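Local coordinates for endoglycosidase (Bacteroides thetaiotaomicron, PDB 6Q64), which probably hydrolyses glycosidic bonds in complex N-glycans, as a glycoside hydrolase of family 18, at residues Y333-D338 and K346-A351; P303-M308 and I313-T318. The protein carries 1 engineered substitution. All blocks are in the same frame, centred on the assembly; numbering follows the deposited sequence.

Contact 1: residues Y333-D338 and K346-A351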
ATOM      1  N   TYR A 333       8.188   3.351  -3.969  1.00 75.54           N
ATOM      2  CA  TYR A 333       7.379   3.984  -5.041  1.00 77.22           C
ATOM      3  C   TYR A 333       8.011   3.584  -6.371  1.00 79.25           C
ATOM      4  O   TYR A 333       9.225   3.820  -6.538  1.00 73.21           O
ATOM      5  CB  TYR A 333       7.330   5.496  -4.821  1.00 75.16           C
ATOM      6  CG  TYR A 333       6.637   6.288  -5.892  1.00 73.88           C
ATOM      7  CD1 TYR A 333       5.276   6.174  -6.109  1.00 74.64           C
ATOM      8  CD2 TYR A 333       7.352   7.174  -6.680  1.00 78.48           C
ATOM      9  CE1 TYR A 333       4.641   6.916  -7.096  1.00 80.88           C
ATOM     10  CE2 TYR A 333       6.735   7.945  -7.650  1.00 83.36           C
ATOM     11  CZ  TYR A 333       5.375   7.812  -7.864  1.00 86.06           C
ATOM     12  OH  TYR A 333       4.800   8.567  -8.847  1.00 96.63           O
ATOM     13  N   HIS A 334       7.207   2.993  -7.260  1.00 87.70           N
ATOM     14  CA  HIS A 334       7.664   2.370  -8.526  1.00 92.39           C
ATOM     15  C   HIS A 334       8.668   1.290  -8.131  1.00 88.30           C
ATOM     16  O   HIS A 334       9.857   1.387  -8.436  1.00 86.86           O
ATOM     17  CB  HIS A 334       8.176   3.448  -9.502  1.00 98.70           C
ATOM     18  CG  HIS A 334       7.101   4.055 -10.354  1.00106.78           C
ATOM     19  ND1 HIS A 334       6.854   5.415 -10.385  1.00109.24           N
ATOM     20  CD2 HIS A 334       6.224   3.500 -11.222  1.00105.77           C
ATOM     21  CE1 HIS A 334       5.861   5.666 -11.213  1.00111.34           C
ATOM     22  NE2 HIS A 334       5.456   4.507 -11.733  1.00109.43           N
HETATM   23  N   MSE A 335       8.156   0.314  -7.367  1.00 80.65           N
HETATM   24  CA  MSE A 335       8.943  -0.781  -6.815  1.00 83.69           C
HETATM   25  C   MSE A 335       9.675  -1.550  -7.915  1.00 87.72           C
HETATM   26  O   MSE A 335      10.782  -2.031  -7.682  1.00 91.17           O
HETATM   27  CB  MSE A 335       8.059  -1.738  -6.006  1.00 78.17           C
HETATM   28  CG  MSE A 335       6.698  -1.946  -6.568  1.00 77.74           C
HETATM   29 SE   MSE A 335       5.698  -3.298  -5.575  1.00 77.34          SE
HETATM   30  CE  MSE A 335       6.818  -4.192  -4.270  1.00 73.58           C
ATOM     31  N   GLU A 336       9.058  -1.623  -9.105  1.00 87.27           N
ATOM     32  CA  GLU A 336       9.571  -2.400 -10.228  1.00 87.25           C
ATOM     33  C   GLU A 336      10.882  -1.837 -10.802  1.00 84.58           C
ATOM     34  O   GLU A 336      11.568  -2.602 -11.470  1.00 85.81           O
ATOM     35  CB  GLU A 336       8.519  -2.533 -11.332  1.00 87.02           C
ATOM     36  CG  GLU A 336       8.231  -1.251 -12.086  1.00 93.08           C
ATOM     37  CD  GLU A 336       7.116  -0.374 -11.530  1.00 97.32           C
ATOM     38  OE1 GLU A 336       6.598   0.507 -12.295  1.00 98.80           O
ATOM     39  OE2 GLU A 336       6.769  -0.558 -10.335  1.00 90.62           O
ATOM     40  N   TYR A 337      11.261  -0.591 -10.518  1.00 84.54           N
ATOM     41  CA  TYR A 337      12.548   0.010 -10.971  1.00 85.13           C
ATOM     42  C   TYR A 337      13.734  -0.632 -10.235  1.00 80.92           C
ATOM     43  O   TYR A 337      14.873  -0.278 -10.567  1.00 87.73           O
ATOM     44  CB  TYR A 337      12.552   1.529 -10.776  1.00 86.75           C
ATOM     45  CG  TYR A 337      11.716   2.299 -11.772  1.00 91.93           C
ATOM     46  CD1 TYR A 337      10.400   1.947 -12.015  1.00 94.09           C
ATOM     47  CD2 TYR A 337      12.230   3.384 -12.473  1.00 98.52           C
ATOM     48  CE1 TYR A 337       9.602   2.658 -12.893  1.00 96.94           C
ATOM     49  CE2 TYR A 337      11.456   4.098 -13.374  1.00101.84           C
ATOM     50  CZ  TYR A 337      10.133   3.735 -13.574  1.00102.89           C
ATOM     51  OH  TYR A 337       9.323   4.409 -14.438  1.00110.38           O
ATOM     52  N   ASP A 338      13.464  -1.521  -9.275  1.00 75.41           N
ATOM     53  CA  ASP A 338      14.459  -2.265  -8.455  1.00 76.91           C
ATOM     54  C   ASP A 338      14.806  -3.575  -9.177  1.00 77.43           C
ATOM     55  O   ASP A 338      15.819  -4.237  -8.806  1.00 72.12           O
ATOM     56  CB  ASP A 338      13.854  -2.570  -7.077  1.00 74.52           C
ATOM     57  CG  ASP A 338      14.783  -2.983  -5.944  1.00 69.81           C
ATOM     58  OD1 ASP A 338      16.044  -2.893  -6.091  1.00 69.47           O
ATOM     59  OD2 ASP A 338      14.220  -3.363  -4.899  1.00 69.84           O
ATOM     60  N   LYS A 346      16.875  -5.878  -5.495  1.00 72.17           N
ATOM     61  CA  LYS A 346      18.050  -5.898  -4.597  1.00 73.99           C
ATOM     62  C   LYS A 346      17.627  -5.300  -3.257  1.00 75.56           C
ATOM     63  O   LYS A 346      17.798  -5.965  -2.214  1.00 73.54           O
ATOM     64  CB  LYS A 346      19.193  -5.087  -5.222  1.00 72.58           C
ATOM     65  CG  LYS A 346      20.483  -5.043  -4.419  1.00 70.86           C
ATOM     66  CD  LYS A 346      21.467  -4.089  -5.003  1.00 72.39           C
ATOM     67  CE  LYS A 346      22.776  -4.004  -4.244  1.00 76.11           C
ATOM     68  NZ  LYS A 346      23.589  -2.847  -4.729  1.00 79.68           N
ATOM     69  N   TRP A 347      17.116  -4.074  -3.318  1.00 74.75           N
ATOM     70  CA  TRP A 347      16.994  -3.181  -2.144  1.00 73.68           C
ATOM     71  C   TRP A 347      15.810  -3.637  -1.303  1.00 73.68           C
ATOM     72  O   TRP A 347      15.984  -3.915  -0.111  1.00 69.45           O
ATOM     73  CB  TRP A 347      16.861  -1.741  -2.612  1.00 72.65           C
ATOM     74  CG  TRP A 347      18.135  -1.266  -3.228  1.00 74.15           C
ATOM     75  CD1 TRP A 347      18.317  -0.810  -4.496  1.00 76.88           C
ATOM     76  CD2 TRP A 347      19.423  -1.216  -2.602  1.00 76.12           C
ATOM     77  NE1 TRP A 347      19.618  -0.433  -4.691  1.00 75.45           N
ATOM     78  CE2 TRP A 347      20.324  -0.690  -3.553  1.00 75.05           C
ATOM     79  CE3 TRP A 347      19.891  -1.517  -1.318  1.00 79.83           C
ATOM     80  CZ2 TRP A 347      21.673  -0.495  -3.270  1.00 77.35           C
ATOM     81  CZ3 TRP A 347      21.226  -1.334  -1.037  1.00 83.13           C
ATOM     82  CH2 TRP A 347      22.108  -0.854  -2.015  1.00 81.23           C
ATOM     83  N   LEU A 348      14.651  -3.795  -1.923  1.00 72.22           N
ATOM     84  CA  LEU A 348      13.492  -4.334  -1.184  1.00 71.19           C
ATOM     85  C   LEU A 348      13.866  -5.660  -0.485  1.00 70.57           C
ATOM     86  O   LEU A 348      13.572  -5.793   0.708  1.00 75.71           O
ATOM     87  CB  LEU A 348      12.309  -4.472  -2.140  1.00 72.12           C
ATOM     88  CG  LEU A 348      10.976  -4.764  -1.456  1.00 76.20           C
ATOM     89  CD1 LEU A 348      10.608  -3.669  -0.454  1.00 77.64           C
ATOM     90  CD2 LEU A 348       9.868  -4.943  -2.489  1.00 78.01           C
ATOM     91  N   ARG A 349      14.502  -6.612  -1.166  1.00 73.79           N
ATOM     92  CA  ARG A 349      14.783  -7.964  -0.593  1.00 71.86           C
ATOM     93  C   ARG A 349      15.731  -7.858   0.618  1.00 66.37           C
ATOM     94  O   ARG A 349      15.552  -8.578   1.657  1.00 61.75           O
ATOM     95  CB  ARG A 349      15.454  -8.831  -1.652  1.00 74.83           C
ATOM     96  CG  ARG A 349      14.523  -9.737  -2.435  1.00 81.89           C
ATOM     97  CD  ARG A 349      15.363 -10.725  -3.226  1.00 84.79           C
ATOM     98  NE  ARG A 349      14.827 -10.924  -4.555  1.00 86.74           N
ATOM     99  CZ  ARG A 349      13.830 -11.752  -4.846  1.00 87.06           C
ATOM    100  NH1 ARG A 349      13.261 -12.484  -3.897  1.00 82.85           N
ATOM    101  NH2 ARG A 349      13.412 -11.862  -6.098  1.00 83.93           N
ATOM    102  N   LYS A 350      16.762  -7.044   0.439  1.00 60.05           N
ATOM    103  CA  LYS A 350      17.773  -6.787   1.467  1.00 63.81           C
ATOM    104  C   LYS A 350      17.064  -6.146   2.661  1.00 66.03           C
ATOM    105  O   LYS A 350      17.222  -6.645   3.793  1.00 69.59           O
ATOM    106  CB  LYS A 350      18.858  -5.859   0.920  1.00 64.00           C
ATOM    107  CG  LYS A 350      20.184  -5.936   1.664  1.00 65.52           C
ATOM    108  CD  LYS A 350      21.181  -5.008   1.071  1.00 69.71           C
ATOM    109  CE  LYS A 350      22.511  -5.677   0.818  1.00 78.30           C
ATOM    110  NZ  LYS A 350      23.307  -5.710   2.076  1.00 87.82           N
ATOM    111  N   ALA A 351      16.307  -5.080   2.405  1.00 66.56           N
ATOM    112  CA  ALA A 351      15.598  -4.306   3.444  1.00 63.34           C
ATOM    113  C   ALA A 351      14.795  -5.286   4.292  1.00 62.08           C
ATOM    114  O   ALA A 351      15.063  -5.350   5.492  1.00 64.61           O
ATOM    115  CB  ALA A 351      14.740  -3.246   2.823  1.00 64.55           C
TER
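The carboxylate of Asp338 meets the first turn of helix 346-358, where it is held by two amides of the helix backbone. Its CG stands anti to its own backbone N (chi1 -164°), which carries both oxygens across to the helix. Trp347 N gives OD1 of Asp338 a nearly straight hydrogen bond of 3.2 Å (177°), and Leu348 N bonds OD2 of Asp338 at 3.0 Å. Both oxygens use their syn lone pairs, so the carboxylate sits forked over two successive amides. Trp347 N also makes a weak bond to OD2 of Asp338. A further bond to OD1 comes from Asn341 ND2, in the turn joining the segments. Carbons of the helix complete the surroundings by van der Waals contact: the CB of Leu348 lies 3.5 Å from OD2 of Asp338, and OD1 of Asp338 approaches the Trp347 indole obliquely, 3.5 Å from its CD1. A buried anion facing amides at the start of a helix is probably stabilised by the helix dipole as well. Replacing Asp338 with an alanine would probably leave the Trp347 and Leu348 amides without their side-chain acceptor and take from Asn341 ND2 its bond to the carboxylate.

The apolar part is smaller: CE of selenomethionine Met335 approaches CD2 of Leu348 at 3.6 Å.

Met335 shares a backbone bond with Trp76 of strand 72-76. Leu348 packs on Ile330 and Val98, while Ala351, one turn on, lies against helix 311-317. The contact ties the 3-10 turn that follows strand 329-333 to the first turn of helix 346-358, where the last strand of the TIM barrel gives way to its last helix.

Contact 2: residues P303-M308 and I313-T318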
ATOM      1  N   PRO A 303      25.041   3.310  13.310  1.00 87.04           N
ATOM      2  CA  PRO A 303      26.248   3.802  12.654  1.00 86.98           C
ATOM      3  C   PRO A 303      26.677   2.810  11.561  1.00 83.91           C
ATOM      4  O   PRO A 303      26.950   3.245  10.485  1.00 87.14           O
ATOM      5  CB  PRO A 303      27.251   3.952  13.806  1.00 92.16           C
ATOM      6  CG  PRO A 303      26.691   3.075  14.926  1.00 92.48           C
ATOM      7  CD  PRO A 303      25.190   3.115  14.760  1.00 88.89           C
ATOM      8  N   GLU A 304      26.623   1.506  11.831  1.00 79.19           N
ATOM      9  CA  GLU A 304      27.119   0.466  10.892  1.00 78.47           C
ATOM     10  C   GLU A 304      26.378   0.534   9.545  1.00 77.75           C
ATOM     11  O   GLU A 304      26.994   0.240   8.527  1.00 85.54           O
ATOM     12  CB  GLU A 304      27.075  -0.916  11.546  1.00 75.29           C
ATOM     13  CG  GLU A 304      25.707  -1.510  11.691  1.00 73.50           C
ATOM     14  CD  GLU A 304      24.968  -1.103  12.956  1.00 75.87           C
ATOM     15  OE1 GLU A 304      23.954  -1.758  13.211  1.00 73.96           O
ATOM     16  OE2 GLU A 304      25.385  -0.119  13.673  1.00 78.58           O
ATOM     17  N   LEU A 305      25.126   0.971   9.512  1.00 76.88           N
ATOM     18  CA  LEU A 305      24.378   1.182   8.243  1.00 77.02           C
ATOM     19  C   LEU A 305      24.979   2.322   7.399  1.00 82.77           C
ATOM     20  O   LEU A 305      24.639   2.374   6.222  1.00 86.22           O
ATOM     21  CB  LEU A 305      22.914   1.498   8.558  1.00 75.51           C
ATOM     22  CG  LEU A 305      21.932   0.345   8.400  1.00 75.93           C
ATOM     23  CD1 LEU A 305      22.420  -0.918   9.095  1.00 75.53           C
ATOM     24  CD2 LEU A 305      20.560   0.749   8.922  1.00 74.73           C
ATOM     25  N   ASN A 306      25.782   3.240   7.953  1.00 83.61           N
ATOM     26  CA  ASN A 306      26.199   4.469   7.211  1.00 87.90           C
ATOM     27  C   ASN A 306      27.483   4.224   6.388  1.00 88.77           C
ATOM     28  O   ASN A 306      27.839   5.083   5.574  1.00 83.95           O
ATOM     29  CB  ASN A 306      26.338   5.683   8.144  1.00 85.17           C
ATOM     30  CG  ASN A 306      25.059   6.023   8.877  1.00 81.04           C
ATOM     31  OD1 ASN A 306      23.960   5.989   8.309  1.00 76.16           O
ATOM     32  ND2 ASN A 306      25.203   6.366  10.144  1.00 78.37           N
ATOM     33  N   SER A 307      28.153   3.092   6.584  1.00 92.47           N
ATOM     34  CA  SER A 307      29.310   2.649   5.764  1.00102.00           C
ATOM     35  C   SER A 307      28.850   1.938   4.484  1.00100.44           C
ATOM     36  O   SER A 307      29.694   1.569   3.673  1.00 99.50           O
ATOM     37  CB  SER A 307      30.186   1.755   6.592  1.00103.54           C
ATOM     38  OG  SER A 307      29.454   0.609   7.009  1.00 99.97           O
HETATM   39  N   MSE A 308      27.521   1.802   4.310  1.00 98.17           N
HETATM   40  CA  MSE A 308      26.879   0.927   3.341  1.00 97.50           C
HETATM   41  C   MSE A 308      25.922   1.732   2.460  1.00 93.13           C
HETATM   42  O   MSE A 308      25.157   2.547   2.941  1.00 87.91           O
HETATM   43  CB  MSE A 308      25.990  -0.090   4.064  1.00104.92           C
HETATM   44  CG  MSE A 308      26.538  -1.496   4.328  1.00111.05           C
HETATM   45 SE   MSE A 308      25.044  -2.291   5.434  1.00121.64          SE
HETATM   46  CE  MSE A 308      26.091  -3.559   6.558  1.00123.98           C
ATOM     47  N   ILE A 313      16.655   2.944   2.992  1.00 70.49           N
ATOM     48  CA  ILE A 313      15.678   1.807   3.027  1.00 69.00           C
ATOM     49  C   ILE A 313      16.042   0.810   4.143  1.00 67.25           C
ATOM     50  O   ILE A 313      15.158   0.072   4.627  1.00 68.80           O
ATOM     51  CB  ILE A 313      15.551   1.108   1.664  1.00 71.91           C
ATOM     52  CG1 ILE A 313      14.334   0.175   1.651  1.00 70.17           C
ATOM     53  CG2 ILE A 313      16.846   0.393   1.311  1.00 74.21           C
ATOM     54  CD1 ILE A 313      13.789  -0.138   0.275  1.00 69.00           C
ATOM     55  N   LEU A 314      17.289   0.738   4.568  1.00 68.20           N
ATOM     56  CA  LEU A 314      17.640  -0.333   5.530  1.00 70.22           C
ATOM     57  C   LEU A 314      17.330   0.185   6.923  1.00 75.84           C
ATOM     58  O   LEU A 314      16.927  -0.640   7.767  1.00 78.02           O
ATOM     59  CB  LEU A 314      19.113  -0.731   5.386  1.00 72.40           C
ATOM     60  CG  LEU A 314      19.522  -1.256   4.012  1.00 70.58           C
ATOM     61  CD1 LEU A 314      21.008  -1.538   3.977  1.00 74.91           C
ATOM     62  CD2 LEU A 314      18.742  -2.500   3.660  1.00 70.10           C
ATOM     63  N   ASP A 315      17.543   1.492   7.135  1.00 71.69           N
ATOM     64  CA  ASP A 315      17.170   2.165   8.393  1.00 66.78           C
ATOM     65  C   ASP A 315      15.674   1.975   8.577  1.00 64.49           C
ATOM     66  O   ASP A 315      15.251   1.542   9.672  1.00 66.48           O
ATOM     67  CB  ASP A 315      17.525   3.648   8.383  1.00 71.41           C
ATOM     68  CG  ASP A 315      17.362   4.299   9.746  1.00 72.50           C
ATOM     69  OD1 ASP A 315      17.855   3.705  10.757  1.00 66.32           O
ATOM     70  OD2 ASP A 315      16.707   5.369   9.783  1.00 70.41           O
ATOM     71  N   TYR A 316      14.910   2.248   7.522  1.00 61.05           N
ATOM     72  CA  TYR A 316      13.432   2.161   7.579  1.00 59.56           C
ATOM     73  C   TYR A 316      13.041   0.750   8.040  1.00 61.91           C
ATOM     74  O   TYR A 316      12.298   0.538   8.995  1.00 60.94           O
ATOM     75  CB  TYR A 316      12.812   2.565   6.245  1.00 55.45           C
ATOM     76  CG  TYR A 316      12.896   4.029   5.910  1.00 56.22           C
ATOM     77  CD1 TYR A 316      13.809   4.886   6.514  1.00 64.04           C
ATOM     78  CD2 TYR A 316      12.047   4.584   4.971  1.00 56.90           C
ATOM     79  CE1 TYR A 316      13.882   6.245   6.192  1.00 64.06           C
ATOM     80  CE2 TYR A 316      12.127   5.926   4.606  1.00 58.45           C
ATOM     81  CZ  TYR A 316      13.059   6.755   5.203  1.00 62.32           C
ATOM     82  OH  TYR A 316      13.129   8.067   4.848  1.00 69.25           O
ATOM     83  N   ALA A 317      13.572  -0.254   7.381  1.00 68.99           N
ATOM     84  CA  ALA A 317      13.133  -1.644   7.624  1.00 68.62           C
ATOM     85  C   ALA A 317      13.444  -2.036   9.064  1.00 61.55           C
ATOM     86  O   ALA A 317      12.763  -2.942   9.534  1.00 63.51           O
ATOM     87  CB  ALA A 317      13.804  -2.582   6.645  1.00 72.29           C
ATOM     88  N   THR A 318      14.467  -1.445   9.685  1.00 55.12           N
ATOM     89  CA  THR A 318      14.962  -1.888  11.010  1.00 60.77           C
ATOM     90  C   THR A 318      14.588  -0.860  12.098  1.00 61.03           C
ATOM     91  O   THR A 318      15.205  -0.952  13.190  1.00 56.06           O
ATOM     92  CB  THR A 318      16.478  -2.075  11.020  1.00 59.38           C
ATOM     93  OG1 THR A 318      17.023  -0.803  10.709  1.00 62.38           O
ATOM     94  CG2 THR A 318      16.973  -3.099  10.027  1.00 66.44           C
TER
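Leu305 presses one methyl, CD2, onto the backbone of helix 311-317, and almost all of the close packing in this contact runs through that single branch. CD2 of Leu305 lies 3.6 Å from Asp315 N and 3.8 Å from Leu314 C, so it rests on the peptide link between these two residues. The CB of Leu314 is a little further, 4.1 Å from CD2 of Leu305, and Thr318 OG1 borders the same methyl. No hydrogen bond crosses between the segments; the polar groups nearby are satisfied in other ways. OG1 of Thr318 lies 2.9 Å from Leu314 O and 3.1 Å from Asp315 O, turning back onto its own helix. The carboxylate of Asp315 is bonded instead to the hydroxyls of Tyr298 and Thr261, at OD2, and of Ser300, at OD1. Asn306 OD1 holds the loop to Ser300 N and Asn311 ND2.

The other end of the contact is looser. SE of selenomethionine Met308, an exposed residue, comes no nearer than 4.4 Å to CD1 of Leu314. With CG anti to the carbonyl carbon (chi1 -60°) and CD1 extended beyond it (chi2 177°), Leu314 offers CD1 to Met308, while its CD2 turns to helix 346-358. Also on the solvent side, the exposed Ser307 bonds back through OG to Glu304 O at 2.9 Å, fastening the turn that brings Met308 round.

The loop 303-308 thus covers one flank of a short helix whose other residues, Ile313, Tyr316 and Ala317, face strands 280-285 and 329-333. A helix packed in this way against parallel strands is the beta/alpha layering of the TIM barrel of family 18 glycoside hydrolases; here a loop also covers the helix's outer side.

Contacts 1 and 2 illustrate how chemistry can change from the barrel's loops to its outer flank. Contact 1, centred about 14 Å from the chain's centre, rests on charge meeting backbone amides; contact 2, about 22 Å out, is apolar, with no hydrogen bond crossing it. Most touching residues are buried in both, but contact 2 has an exposed edge. They hold different elements, helix 346-358 and helix 311-317, yet these helices lie side by side: the CB of Ala351 touches CG1 of Ile313 at 3.6 Å, and CD2 of Leu314 reaches the CA of Ala351 at the same distance. One contact therefore secures a helix's beginning, the other a helix's outer flank.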